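PDB 6CJ7: serpin-12, which controls the prophenoloxidase activation system in Manduca sexta larval hemolymph, probably by inhibiting serine proteases as other members of the serpin family do. Local coordinates for residues F25-T30 against L287-V292; S39-T44 against K78-E83; Q85-R90 against D365-I370; V237-S242 against D246-S251; P273-K278 against K357-I362. All blocks are in the same frame, centred on the assembly; numbering follows the deposited sequence.

Interaction 1. Residues F25-T30 against L287-V292; sequences FKQMAT and LNKMGV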
# COMPACT_ATOMS: atom_id res chain seq x y z
N PHE A 25 6.28 -3.05 5.52
CA PHE A 25 5.25 -4.08 5.52
C PHE A 25 5.76 -5.38 6.13
O PHE A 25 5.08 -6.01 6.94
CB PHE A 25 4.75 -4.33 4.09
CG PHE A 25 3.72 -5.43 3.99
CD1 PHE A 25 2.37 -5.17 4.25
CD2 PHE A 25 4.09 -6.71 3.64
CE1 PHE A 25 1.42 -6.19 4.16
CE2 PHE A 25 3.14 -7.75 3.55
CZ PHE A 25 1.80 -7.48 3.81
N LYS A 26 6.98 -5.79 5.74
CA LYS A 26 7.52 -7.03 6.28
C LYS A 26 7.76 -6.93 7.77
O LYS A 26 7.54 -7.90 8.51
CB LYS A 26 8.81 -7.40 5.55
CG LYS A 26 8.58 -7.86 4.10
CD LYS A 26 9.81 -8.52 3.52
CE LYS A 26 9.57 -9.00 2.10
NZ LYS A 26 10.69 -9.89 1.67
N GLN A 27 8.21 -5.76 8.24
CA GLN A 27 8.40 -5.58 9.68
C GLN A 27 7.08 -5.72 10.43
O GLN A 27 7.00 -6.44 11.43
CB GLN A 27 9.06 -4.22 9.97
CG GLN A 27 9.24 -3.93 11.46
CD GLN A 27 10.15 -4.93 12.14
OE1 GLN A 27 11.18 -5.33 11.59
NE2 GLN A 27 9.78 -5.35 13.34
N MET A 28 6.05 -5.06 9.92
CA MET A 28 4.73 -5.13 10.53
C MET A 28 4.18 -6.55 10.56
O MET A 28 3.43 -6.92 11.46
CB MET A 28 3.75 -4.20 9.80
CG MET A 28 4.14 -2.73 9.84
SD MET A 28 3.04 -1.69 8.86
CE MET A 28 1.74 -1.35 10.05
N ALA A 29 4.54 -7.36 9.56
CA ALA A 29 4.07 -8.74 9.49
C ALA A 29 4.69 -9.63 10.56
O ALA A 29 4.06 -10.60 10.99
CB ALA A 29 4.34 -9.30 8.09
N THR A 30 5.92 -9.33 11.00
CA THR A 30 6.54 -10.16 12.02
C THR A 30 5.98 -9.88 13.41
O THR A 30 6.23 -10.67 14.33
CB THR A 30 8.06 -9.95 12.07
OG1 THR A 30 8.35 -8.65 12.61
CG2 THR A 30 8.66 -10.06 10.68
N LEU A 287 7.82 3.17 12.13
CA LEU A 287 8.85 4.07 11.63
C LEU A 287 9.93 4.31 12.69
O LEU A 287 11.11 4.45 12.34
CB LEU A 287 8.23 5.39 11.16
CG LEU A 287 7.34 5.25 9.92
CD1 LEU A 287 6.78 6.60 9.47
CD2 LEU A 287 8.10 4.59 8.79
N ASN A 288 9.56 4.29 13.97
CA ASN A 288 10.56 4.38 15.02
C ASN A 288 11.50 3.18 15.03
O ASN A 288 12.63 3.30 15.52
CB ASN A 288 9.89 4.50 16.40
CG ASN A 288 9.53 5.94 16.77
OD1 ASN A 288 10.19 6.88 16.34
ND2 ASN A 288 8.50 6.10 17.60
N LYS A 289 11.07 2.03 14.50
CA LYS A 289 11.91 0.85 14.40
C LYS A 289 12.73 0.80 13.12
O LYS A 289 13.71 0.05 13.05
CB LYS A 289 11.05 -0.43 14.45
CG LYS A 289 10.38 -0.70 15.77
CD LYS A 289 9.59 -2.00 15.70
CE LYS A 289 9.46 -2.66 17.07
NZ LYS A 289 8.70 -3.93 16.99
N MET A 290 12.37 1.58 12.10
CA MET A 290 12.94 1.47 10.77
C MET A 290 13.95 2.58 10.47
O MET A 290 14.23 2.85 9.30
CB MET A 290 11.84 1.48 9.71
CG MET A 290 10.82 0.36 9.82
SD MET A 290 11.54 -1.28 9.63
CE MET A 290 12.15 -1.18 7.95
N GLY A 291 14.46 3.25 11.50
CA GLY A 291 15.58 4.16 11.34
C GLY A 291 15.24 5.59 10.99
O GLY A 291 16.14 6.34 10.58
N VAL A 292 13.98 6.01 11.13
CA VAL A 292 13.64 7.39 10.81
C VAL A 292 12.97 8.05 12.01
O VAL A 292 12.11 8.93 11.85
CB VAL A 292 12.74 7.48 9.55
CG1 VAL A 292 13.50 7.01 8.32
CG2 VAL A 292 11.48 6.66 9.72
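Gln27 and Met290 meet because both side chains fold: CG of Gln27 lies anti to the backbone N (chi1 178°) and its chain then bends at chi2, while Met290 bends at chi2 (-62°), which sets SD beside the glutamine, and the further bend at chi3 turns only CE. The contact joins two helices of the serpin fold at the surface, the N-terminal helix 19-31 and the end of the short helix 284-289. SD of Met290 rests beside the aliphatic root of Gln27, 3.9 Å from CB and nearly as close to CG, and the two side chains run past each other in opposite directions. The same methionine also packs on Phe20, Asn23 and Val24, one turn and more earlier on helix 19-31. The polar ends meet differently. Lys289, extended beyond CG, crosses Gln27 at about a right angle and brings NZ to 4.1 Å from Gln27 NE2. These two nitrogens do not bond each other; both turn to OE2 of Glu31, which takes a salt bridge from the lysine and a hydrogen bond from the amide. Sharing one carboxylate oxygen probably keeps the two donors close despite the lysine's charge. On the partner helix, Thr30 OG1 donates to Gln27 O at 2.8 Å, lying in the carbonyl plane on a lone pair.

Interaction 2. Residues S39-T44 against K78-E83; sequences SPFSIT and KKVNEE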
# COMPACT_ATOMS: atom_id res chain seq x y z
N SER A 39 0.18 -0.31 1.60
CA SER A 39 0.73 0.07 0.30
C SER A 39 2.19 0.46 0.43
O SER A 39 2.48 1.52 1.00
CB SER A 39 -0.06 1.24 -0.29
OG SER A 39 0.60 1.71 -1.48
N PRO A 40 3.14 -0.32 -0.09
CA PRO A 40 4.54 0.16 -0.11
C PRO A 40 4.69 1.48 -0.83
O PRO A 40 5.53 2.30 -0.44
CB PRO A 40 5.29 -0.97 -0.83
CG PRO A 40 4.44 -2.20 -0.55
CD PRO A 40 3.02 -1.69 -0.62
N PHE A 41 3.87 1.72 -1.86
CA PHE A 41 3.88 2.99 -2.57
C PHE A 41 3.54 4.15 -1.63
O PHE A 41 4.30 5.13 -1.52
CB PHE A 41 2.91 2.90 -3.76
CG PHE A 41 2.69 4.18 -4.49
CD1 PHE A 41 3.72 4.76 -5.22
CD2 PHE A 41 1.46 4.81 -4.45
CE1 PHE A 41 3.52 5.96 -5.90
CE2 PHE A 41 1.25 6.00 -5.13
CZ PHE A 41 2.28 6.57 -5.85
N SER A 42 2.41 4.05 -0.91
CA SER A 42 1.99 5.14 -0.03
C SER A 42 2.99 5.38 1.09
O SER A 42 3.24 6.53 1.48
CB SER A 42 0.63 4.84 0.60
OG SER A 42 -0.36 4.56 -0.36
N ILE A 43 3.55 4.31 1.64
CA ILE A 43 4.49 4.47 2.75
C ILE A 43 5.77 5.13 2.27
O ILE A 43 6.35 5.98 2.96
CB ILE A 43 4.75 3.11 3.43
CG1 ILE A 43 3.46 2.59 4.06
CG2 ILE A 43 5.86 3.24 4.46
CD1 ILE A 43 3.54 1.15 4.53
N THR A 44 6.24 4.76 1.07
CA THR A 44 7.42 5.39 0.51
C THR A 44 7.15 6.86 0.16
O THR A 44 8.00 7.73 0.43
CB THR A 44 7.90 4.61 -0.72
OG1 THR A 44 8.12 3.24 -0.37
CG2 THR A 44 9.22 5.18 -1.24
N LYS A 78 7.34 11.55 -9.57
CA LYS A 78 6.61 12.32 -10.57
C LYS A 78 6.20 11.42 -11.72
O LYS A 78 5.05 11.48 -12.19
CB LYS A 78 7.45 13.50 -11.07
CG LYS A 78 6.72 14.38 -12.09
CD LYS A 78 7.54 15.62 -12.44
CE LYS A 78 6.87 16.41 -13.54
NZ LYS A 78 7.37 15.99 -14.88
N LYS A 79 7.10 10.54 -12.17
CA LYS A 79 6.78 9.69 -13.31
C LYS A 79 5.79 8.61 -12.93
O LYS A 79 4.89 8.29 -13.71
CB LYS A 79 8.04 9.07 -13.90
CG LYS A 79 7.79 8.53 -15.30
CD LYS A 79 8.98 7.79 -15.87
CE LYS A 79 8.56 7.08 -17.14
NZ LYS A 79 7.32 6.29 -16.87
N VAL A 80 5.93 8.02 -11.73
CA VAL A 80 4.96 7.01 -11.30
C VAL A 80 3.56 7.61 -11.27
O VAL A 80 2.58 7.00 -11.73
CB VAL A 80 5.36 6.44 -9.92
CG1 VAL A 80 4.23 5.57 -9.36
CG2 VAL A 80 6.66 5.67 -10.04
N ASN A 81 3.45 8.82 -10.73
CA ASN A 81 2.15 9.47 -10.68
C ASN A 81 1.64 9.84 -12.07
O ASN A 81 0.45 9.74 -12.34
CB ASN A 81 2.23 10.70 -9.77
CG ASN A 81 2.12 10.32 -8.30
OD1 ASN A 81 1.27 9.51 -7.94
ND2 ASN A 81 2.98 10.90 -7.46
N GLU A 82 2.54 10.27 -12.96
CA GLU A 82 2.14 10.55 -14.34
C GLU A 82 1.59 9.30 -15.01
O GLU A 82 0.59 9.37 -15.74
CB GLU A 82 3.32 11.10 -15.12
CG GLU A 82 3.52 12.59 -14.93
CD GLU A 82 4.87 13.07 -15.44
OE1 GLU A 82 5.65 12.24 -15.95
OE2 GLU A 82 5.14 14.29 -15.33
N GLU A 83 2.23 8.15 -14.80
CA GLU A 83 1.73 6.95 -15.45
C GLU A 83 0.37 6.54 -14.89
O GLU A 83 -0.47 6.02 -15.64
CB GLU A 83 2.72 5.79 -15.31
CG GLU A 83 4.03 5.94 -16.08
CD GLU A 83 3.84 6.29 -17.55
OE1 GLU A 83 4.73 6.99 -18.08
OE2 GLU A 83 2.86 5.89 -18.19
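Phe41 reaches from helix 40-51 toward helix 70-85, its CB pointing at the other helix and its CG anti to the backbone N (chi1 173°), which sends the ring straight out to Val80 and Asn81. Along the ring, CD1 lies against the Ile370 side chain of strand 370-377, and Leu372 of the same strand also touches the phenylalanine. Farther out, CE1 meets CG1 of Val80 at 3.6 Å, the valine branch coming from the opposite direction. CZ, at the tip, keeps 4.1 Å from that same Val80 CG1 and comes to 3.7 Å from OD1 of Asn81. This oxygen sits at the ring edge, in its plane, where the slightly positive C-H rim would suit it; ring and amide planes are 72° apart. The amide ND2 of Asn81 is held by the carbonyl O of Asn118. At the start of helix 40-51, Ser39 is the N-cap: its OG accepts from Ser42 N at 3.0 Å, close to straight at 167°, and is also bonded to Leu372 O. Thr44 N and OG1 grip Pro40 O from opposite faces of its plane. Ser42 touches Asn169. A capped helix start packed against strand 165-174 and bonded through Ser39 N to His320 NE2 of strand 317-326, with this serine, histidine and asparagine cluster, is consistent with the shutter region of serpins, where the central sheet opens during loop insertion.

Interaction 3. Residues Q85-R90 against D365-I370; sequences QKRNSR and DNRSSI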
# COMPACT_ATOMS: atom_id res chain seq x y z
N GLN A 85 -1.94 8.70 -13.71
CA GLN A 85 -2.95 9.65 -14.16
C GLN A 85 -3.20 9.57 -15.65
O GLN A 85 -4.22 10.10 -16.12
CB GLN A 85 -2.54 11.06 -13.73
CG GLN A 85 -2.63 11.21 -12.23
CD GLN A 85 -1.96 12.45 -11.71
OE1 GLN A 85 -1.54 12.51 -10.55
NE2 GLN A 85 -1.85 13.46 -12.57
N LYS A 86 -2.33 8.92 -16.42
CA LYS A 86 -2.60 8.73 -17.84
C LYS A 86 -3.70 7.70 -18.08
O LYS A 86 -4.23 7.65 -19.19
CB LYS A 86 -1.35 8.29 -18.59
CG LYS A 86 -0.37 9.39 -18.91
CD LYS A 86 0.57 8.93 -20.02
CE LYS A 86 1.98 8.73 -19.51
NZ LYS A 86 2.79 7.93 -20.47
N ARG A 87 -4.02 6.89 -17.08
CA ARG A 87 -4.92 5.76 -17.29
C ARG A 87 -6.36 6.24 -17.33
O ARG A 87 -6.80 6.99 -16.45
CB ARG A 87 -4.70 4.71 -16.21
CG ARG A 87 -3.34 4.01 -16.35
CD ARG A 87 -2.93 3.16 -15.15
NE ARG A 87 -1.62 2.57 -15.40
CZ ARG A 87 -0.68 2.39 -14.48
NH1 ARG A 87 -0.89 2.73 -13.21
NH2 ARG A 87 0.49 1.86 -14.84
N ASN A 88 -7.10 5.80 -18.36
CA ASN A 88 -8.51 6.11 -18.57
C ASN A 88 -9.20 4.78 -18.79
O ASN A 88 -9.53 4.41 -19.92
CB ASN A 88 -8.72 7.07 -19.76
CG ASN A 88 -8.40 8.51 -19.41
OD1 ASN A 88 -8.91 9.05 -18.43
ND2 ASN A 88 -7.56 9.15 -20.22
N SER A 89 -9.42 4.04 -17.71
CA SER A 89 -9.92 2.68 -17.79
C SER A 89 -10.89 2.46 -16.64
O SER A 89 -11.10 3.33 -15.80
CB SER A 89 -8.78 1.66 -17.71
OG SER A 89 -8.26 1.64 -16.39
N ARG A 90 -11.46 1.26 -16.60
CA ARG A 90 -12.34 0.93 -15.49
C ARG A 90 -11.60 0.45 -14.24
O ARG A 90 -12.26 0.12 -13.24
CB ARG A 90 -13.35 -0.12 -15.94
CG ARG A 90 -14.48 0.46 -16.83
CD ARG A 90 -15.32 -0.60 -17.49
NE ARG A 90 -14.57 -1.35 -18.49
CZ ARG A 90 -15.09 -2.29 -19.27
NH1 ARG A 90 -16.37 -2.61 -19.16
NH2 ARG A 90 -14.32 -2.92 -20.15
N ASP A 365 1.92 -2.54 -10.27
CA ASP A 365 1.84 -1.58 -11.37
C ASP A 365 2.74 -2.08 -12.49
O ASP A 365 3.97 -2.14 -12.34
CB ASP A 365 2.23 -0.18 -10.88
CG ASP A 365 1.97 0.90 -11.92
OD1 ASP A 365 2.38 0.74 -13.10
OD2 ASP A 365 1.34 1.92 -11.57
N ASN A 366 2.13 -2.53 -13.60
CA ASN A 366 2.88 -3.18 -14.67
C ASN A 366 3.74 -2.21 -15.48
O ASN A 366 4.62 -2.66 -16.23
CB ASN A 366 1.93 -3.90 -15.62
CG ASN A 366 1.26 -5.08 -14.98
OD1 ASN A 366 1.81 -5.67 -14.05
ND2 ASN A 366 0.08 -5.44 -15.46
N ARG A 367 3.44 -0.92 -15.41
CA ARG A 367 4.22 0.04 -16.17
C ARG A 367 5.40 0.56 -15.36
O ARG A 367 6.50 0.76 -15.90
CB ARG A 367 3.35 1.21 -16.63
CG ARG A 367 4.15 2.33 -17.35
CD ARG A 367 4.13 2.13 -18.81
NE ARG A 367 4.91 3.11 -19.59
CZ ARG A 367 4.40 3.89 -20.54
NH1 ARG A 367 3.09 3.83 -20.81
NH2 ARG A 367 5.18 4.72 -21.21
N SER A 368 5.20 0.77 -14.06
CA SER A 368 6.26 1.30 -13.21
C SER A 368 7.01 0.22 -12.43
O SER A 368 8.03 0.54 -11.80
CB SER A 368 5.68 2.34 -12.24
OG SER A 368 5.34 3.53 -12.94
N SER A 369 6.53 -1.02 -12.45
CA SER A 369 7.20 -2.16 -11.83
C SER A 369 7.40 -1.95 -10.33
O SER A 369 8.50 -2.10 -9.81
CB SER A 369 8.54 -2.46 -12.50
OG SER A 369 8.35 -2.80 -13.86
N ILE A 370 6.30 -1.63 -9.65
CA ILE A 370 6.32 -1.44 -8.19
C ILE A 370 5.10 -2.10 -7.58
O ILE A 370 4.04 -2.23 -8.21
CB ILE A 370 6.36 0.05 -7.80
CG1 ILE A 370 5.18 0.81 -8.40
CG2 ILE A 370 7.68 0.70 -8.18
CD1 ILE A 370 4.93 2.14 -7.70
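Arg87 and Asp365 form a salt bridge that carries the contact. The arginine, extended from CG to NE, presents NH1 and NH2 end-on, one to each carboxylate oxygen: NH2 bonds OD1 at 2.8 Å and NH1 bonds OD2 at 2.9 Å. Both oxygens lie close to the guanidinium plane, yet the two flat groups are turned 48° apart, so NH1 meets OD2 from above the carboxylate plane, and NH2 meets OD1 on the syn side, itself 33° out of that plane. NH2 also passes 3.4 Å from CB of Arg367, at the guanidinium edge.

Backbone bonds hold the acid in place. OD1 of Asp365 accepts from Ser368 N and Arg367 N, each at 3.0 Å, an Asx turn within an Asx motif; with Arg87 NH2 it has three donors, an environment that would probably stabilise its negative charge. An alanine in place of this aspartate is likely to leave the Arg87 guanidinium without its carboxylate and the amides of Arg367 and Ser368 without their side-chain acceptor.

Like charges come near each other at the exposed side. Lys86 NZ stands 4.1 Å from Arg367 NH2, but Glu83 probably offsets them in part, with a salt bridge to the lysine and a long, weak ion pair to the arginine.

The Arg87 guanidinium also makes a cation-pi contact with Tyr232 of strand 232-239. Asp365 closes a hairpin, with Ser369 and Ile370 forming a G1 beta bulge opposite it, so the salt bridge ties the loop between helix 70-85 and strand 92-102 to the turn joining strands 359-365 and 370-377.

Interaction 4. Residues V237-S242 against D246-S251; sequences VLPLKS and DALLSS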
# COMPACT_ATOMS: atom_id res chain seq x y z
N VAL A 237 0.48 -15.51 -4.43
CA VAL A 237 1.57 -16.40 -4.10
C VAL A 237 1.09 -17.30 -2.97
O VAL A 237 0.67 -16.80 -1.92
CB VAL A 237 2.84 -15.63 -3.71
CG1 VAL A 237 4.02 -16.56 -3.65
CG2 VAL A 237 3.10 -14.50 -4.70
N LEU A 238 1.13 -18.61 -3.20
CA LEU A 238 0.50 -19.58 -2.33
C LEU A 238 1.56 -20.55 -1.81
O LEU A 238 2.19 -21.26 -2.61
CB LEU A 238 -0.58 -20.33 -3.10
CG LEU A 238 -1.44 -21.38 -2.42
CD1 LEU A 238 -2.29 -20.77 -1.33
CD2 LEU A 238 -2.32 -22.07 -3.46
N PRO A 239 1.80 -20.62 -0.50
CA PRO A 239 2.82 -21.54 0.01
C PRO A 239 2.44 -22.97 -0.28
O PRO A 239 1.27 -23.35 -0.27
CB PRO A 239 2.83 -21.26 1.52
CG PRO A 239 2.08 -20.02 1.72
CD PRO A 239 1.11 -19.88 0.58
N LEU A 240 3.46 -23.78 -0.57
CA LEU A 240 3.24 -25.20 -0.67
C LEU A 240 3.03 -25.80 0.73
O LEU A 240 3.27 -25.15 1.75
CB LEU A 240 4.42 -25.89 -1.37
CG LEU A 240 4.80 -25.25 -2.71
CD1 LEU A 240 6.08 -25.88 -3.25
CD2 LEU A 240 3.67 -25.37 -3.71
N LYS A 241 2.55 -27.05 0.75
CA LYS A 241 2.26 -27.73 2.01
C LYS A 241 3.43 -27.69 2.98
O LYS A 241 3.24 -27.59 4.19
CB LYS A 241 1.86 -29.17 1.73
CG LYS A 241 2.75 -29.87 0.70
CD LYS A 241 2.61 -31.39 0.77
CE LYS A 241 3.27 -32.08 -0.43
NZ LYS A 241 4.72 -32.35 -0.24
N SER A 242 4.66 -27.74 2.45
CA SER A 242 5.87 -27.78 3.26
C SER A 242 6.21 -26.45 3.91
O SER A 242 7.18 -26.39 4.67
CB SER A 242 7.05 -28.24 2.39
OG SER A 242 7.20 -27.40 1.26
N ASP A 246 4.15 -16.84 6.36
CA ASP A 246 5.10 -15.88 6.92
C ASP A 246 6.54 -16.21 6.54
O ASP A 246 7.33 -15.29 6.28
CB ASP A 246 4.89 -15.79 8.42
CG ASP A 246 3.66 -14.97 8.77
OD1 ASP A 246 3.60 -13.79 8.33
OD2 ASP A 246 2.75 -15.50 9.45
N ALA A 247 6.88 -17.50 6.46
CA ALA A 247 8.15 -17.90 5.87
C ALA A 247 8.25 -17.42 4.43
O ALA A 247 9.28 -16.87 4.01
CB ALA A 247 8.30 -19.42 5.94
N LEU A 248 7.18 -17.62 3.67
CA LEU A 248 7.14 -17.14 2.29
C LEU A 248 7.39 -15.64 2.22
O LEU A 248 8.23 -15.17 1.45
CB LEU A 248 5.78 -17.49 1.67
CG LEU A 248 5.46 -16.84 0.33
CD1 LEU A 248 6.44 -17.32 -0.72
CD2 LEU A 248 4.02 -17.16 -0.07
N LEU A 249 6.67 -14.87 3.05
CA LEU A 249 6.77 -13.42 2.95
C LEU A 249 8.17 -12.93 3.31
O LEU A 249 8.71 -12.03 2.66
CB LEU A 249 5.71 -12.76 3.83
CG LEU A 249 5.82 -11.24 3.92
CD1 LEU A 249 5.63 -10.61 2.55
CD2 LEU A 249 4.80 -10.71 4.90
N SER A 250 8.79 -13.52 4.34
CA SER A 250 10.12 -13.09 4.75
C SER A 250 11.15 -13.28 3.64
O SER A 250 12.05 -12.44 3.46
CB SER A 250 10.55 -13.84 6.01
OG SER A 250 9.77 -13.44 7.12
N SER A 251 11.04 -14.37 2.88
CA SER A 251 12.04 -14.72 1.88
C SER A 251 11.80 -14.06 0.52
O SER A 251 12.73 -13.99 -0.28
CB SER A 251 12.09 -16.24 1.69
OG SER A 251 10.96 -16.71 0.97
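Leu248 drives its CD2 methyl into the notch formed by Val237 and Pro239, overlapping the face of strand 232-239 with the branched end of its side chain. CD2 lies 3.6 Å from CG1 of Val237 and 3.9 Å from CG of Pro239, so one methyl touches two alternate residues of the strand. It also sits 3.8 Å from the carbonyl O of Val237, over the backbone between them. CD1, the second branch, keeps to the valine side, 3.9 Å from Val237 CG1. The leucine gets there with CG anti to its backbone N (chi1 169°) and a turn at chi2 that spreads the two methyls over the strand. Pro239 meets it at about a right angle, offering CG and CD of its ring. Leu238, between Val237 and Pro239 in the strand, points its CB away from the helix and packs on Phe359.

Only three residues separate the two segments, so the chain leaves strand 232-239, turns, and lays helix 245-251 back over the strand it has just left. The axes of strand 237-239 and helix 246-251 approach to 8.8 Å at 128° between their directions. Strand 232-239 belongs to sheet B of the serpin fold, and Leu248 also touches Ala220 and Leu360 on the flanking strands 220-226 and 359-365. Next to it along the helix, Leu249 turns to Phe25 and Ala29 of helix 19-31. Across the two segments the contact is almost wholly apolar, methyl on methyl and ring, which implies a buried seat defined by shape rather than by directional bonds.

Interaction 5. Residues P273-K278 against K357-I362; sequences PKFSIK and KPFLAI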
# COMPACT_ATOMS: atom_id res chain seq x y z
N PRO A 273 -10.52 -16.92 -3.47
CA PRO A 273 -11.57 -16.31 -2.65
C PRO A 273 -11.73 -14.83 -2.97
O PRO A 273 -10.75 -14.08 -3.11
CB PRO A 273 -11.06 -16.52 -1.21
CG PRO A 273 -9.82 -17.28 -1.29
CD PRO A 273 -9.32 -17.32 -2.69
N LYS A 274 -12.99 -14.41 -3.09
CA LYS A 274 -13.31 -12.99 -3.04
C LYS A 274 -12.92 -12.42 -1.70
O LYS A 274 -13.13 -13.05 -0.66
CB LYS A 274 -14.83 -12.76 -3.22
CG LYS A 274 -15.37 -13.00 -4.59
CD LYS A 274 -16.47 -11.99 -4.89
CE LYS A 274 -17.82 -12.44 -4.38
NZ LYS A 274 -18.90 -11.54 -4.89
N PHE A 275 -12.36 -11.20 -1.70
CA PHE A 275 -12.09 -10.53 -0.44
C PHE A 275 -12.12 -9.03 -0.63
O PHE A 275 -11.96 -8.51 -1.73
CB PHE A 275 -10.76 -10.99 0.17
CG PHE A 275 -9.55 -10.64 -0.64
CD1 PHE A 275 -8.94 -9.39 -0.52
CD2 PHE A 275 -8.99 -11.56 -1.50
CE1 PHE A 275 -7.82 -9.07 -1.27
CE2 PHE A 275 -7.87 -11.26 -2.24
CZ PHE A 275 -7.27 -10.01 -2.14
N SER A 276 -12.33 -8.34 0.48
CA SER A 276 -12.13 -6.89 0.56
C SER A 276 -11.44 -6.62 1.88
O SER A 276 -11.98 -6.98 2.94
CB SER A 276 -13.47 -6.15 0.46
OG SER A 276 -13.27 -4.74 0.48
N ILE A 277 -10.25 -6.03 1.85
CA ILE A 277 -9.45 -5.84 3.05
C ILE A 277 -9.17 -4.35 3.23
O ILE A 277 -8.75 -3.67 2.28
CB ILE A 277 -8.16 -6.67 3.01
CG1 ILE A 277 -7.38 -6.52 4.31
CG2 ILE A 277 -7.29 -6.35 1.80
CD1 ILE A 277 -6.23 -7.49 4.44
N LYS A 278 -9.45 -3.84 4.43
CA LYS A 278 -9.19 -2.44 4.76
C LYS A 278 -8.28 -2.40 5.97
O LYS A 278 -8.53 -3.10 6.96
CB LYS A 278 -10.49 -1.69 5.08
CG LYS A 278 -10.28 -0.27 5.56
CD LYS A 278 -11.49 0.28 6.29
CE LYS A 278 -11.64 1.77 6.04
NZ LYS A 278 -10.31 2.44 6.03
N LYS A 357 -6.25 -21.56 1.67
CA LYS A 357 -5.42 -21.46 2.85
C LYS A 357 -4.70 -20.13 2.75
O LYS A 357 -4.74 -19.49 1.69
CB LYS A 357 -4.43 -22.63 2.94
CG LYS A 357 -3.43 -22.70 1.80
CD LYS A 357 -2.53 -23.91 1.96
CE LYS A 357 -1.58 -24.04 0.79
NZ LYS A 357 -0.48 -25.00 1.08
N PRO A 358 -4.05 -19.67 3.82
CA PRO A 358 -3.44 -18.33 3.78
C PRO A 358 -2.47 -18.13 2.62
O PRO A 358 -1.70 -19.02 2.26
CB PRO A 358 -2.73 -18.25 5.14
CG PRO A 358 -3.58 -19.02 6.02
CD PRO A 358 -4.07 -20.22 5.19
N PHE A 359 -2.50 -16.93 2.05
CA PHE A 359 -1.75 -16.62 0.85
C PHE A 359 -1.39 -15.15 0.83
O PHE A 359 -1.89 -14.36 1.64
CB PHE A 359 -2.53 -17.00 -0.43
CG PHE A 359 -3.82 -16.23 -0.60
CD1 PHE A 359 -5.01 -16.73 -0.07
CD2 PHE A 359 -3.86 -15.07 -1.34
CE1 PHE A 359 -6.20 -16.05 -0.24
CE2 PHE A 359 -5.05 -14.37 -1.51
CZ PHE A 359 -6.22 -14.86 -0.96
N LEU A 360 -0.49 -14.78 -0.08
CA LEU A 360 -0.05 -13.41 -0.28
C LEU A 360 -0.64 -12.88 -1.58
O LEU A 360 -0.65 -13.59 -2.59
CB LEU A 360 1.46 -13.32 -0.38
CG LEU A 360 2.32 -13.69 0.82
CD1 LEU A 360 3.76 -13.35 0.46
CD2 LEU A 360 1.86 -12.93 2.06
N ALA A 361 -1.11 -11.64 -1.57
CA ALA A 361 -1.56 -10.99 -2.79
C ALA A 361 -0.83 -9.67 -2.94
O ALA A 361 -0.72 -8.90 -1.98
CB ALA A 361 -3.08 -10.77 -2.78
N ILE A 362 -0.34 -9.39 -4.14
CA ILE A 362 0.42 -8.18 -4.42
C ILE A 362 -0.22 -7.51 -5.61
O ILE A 362 -0.39 -8.14 -6.66
CB ILE A 362 1.90 -8.49 -4.70
CG1 ILE A 362 2.55 -9.12 -3.47
CG2 ILE A 362 2.66 -7.21 -5.09
CD1 ILE A 362 3.97 -9.57 -3.67
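Pro273, Phe275, Phe359 and Ala361 make the close part of this contact, all buried, whereas the other side of segment 273-278 carries Lys274, Ser276 and Lys278 toward solvent. Phe359 is the centre. Its CE1 lies 4.0 Å from CG of Pro273, whose ring approaches from the opposite direction, and its CZ lies 4.2 Å from CE2 of Phe275. That CE2 comes at the edge of the Phe359 ring, near its plane. The next ring atom, CZ of Phe275, lies 4.3 Å from CB of Ala361. Both phenylalanines place CG between the backbone N and the carbonyl carbon (chi1 64° for Phe275, 63° for Phe359), which lifts the rings out of their strands toward each other. The backbones stay well apart: Phe275 and Ala361 are 10.8 Å between CA atoms, a span bridged by side chains. On the solvent side, Lys274 pairs with Glu328, Lys278 with Asp280, and Ser276 OG bonds Thr325 OG1. Strand 265-282 pairs with strand 317-326 in sheet A and strand 359-365 lies in sheet B, so the side chains here pack sheet A on sheet B, with Ile377 of strand 370-377 touching both rings. The touching groups are all carbon, at distances of ordinary apolar packing, which implies that the sheets are probably held together here by the hydrophobic effect and the close fit of rings, not by polar bonds.

In the fold
From the N terminus, segment 25-30 opens the loop that interaction 1 closes at 287-292. Inside it, interaction 2 closes early, joining helix 40-51 to helix 70-85. The loop after that helix begins interaction 3, which closes only at 365-370 and so crosses interaction 1. Interaction 4, a short local closure of strand 232-239 with helix 245-251, is nested in both. Interaction 5 opens at 273-278, crosses interaction 1 and lies within the span of interaction 3. Interactions 2 and 3 touch around Val80 and Ile370, interactions 1 and 4 around Leu249, and interactions 4 and 5 through neighbouring strands 232-239 and 359-365, linking helices to both sheets.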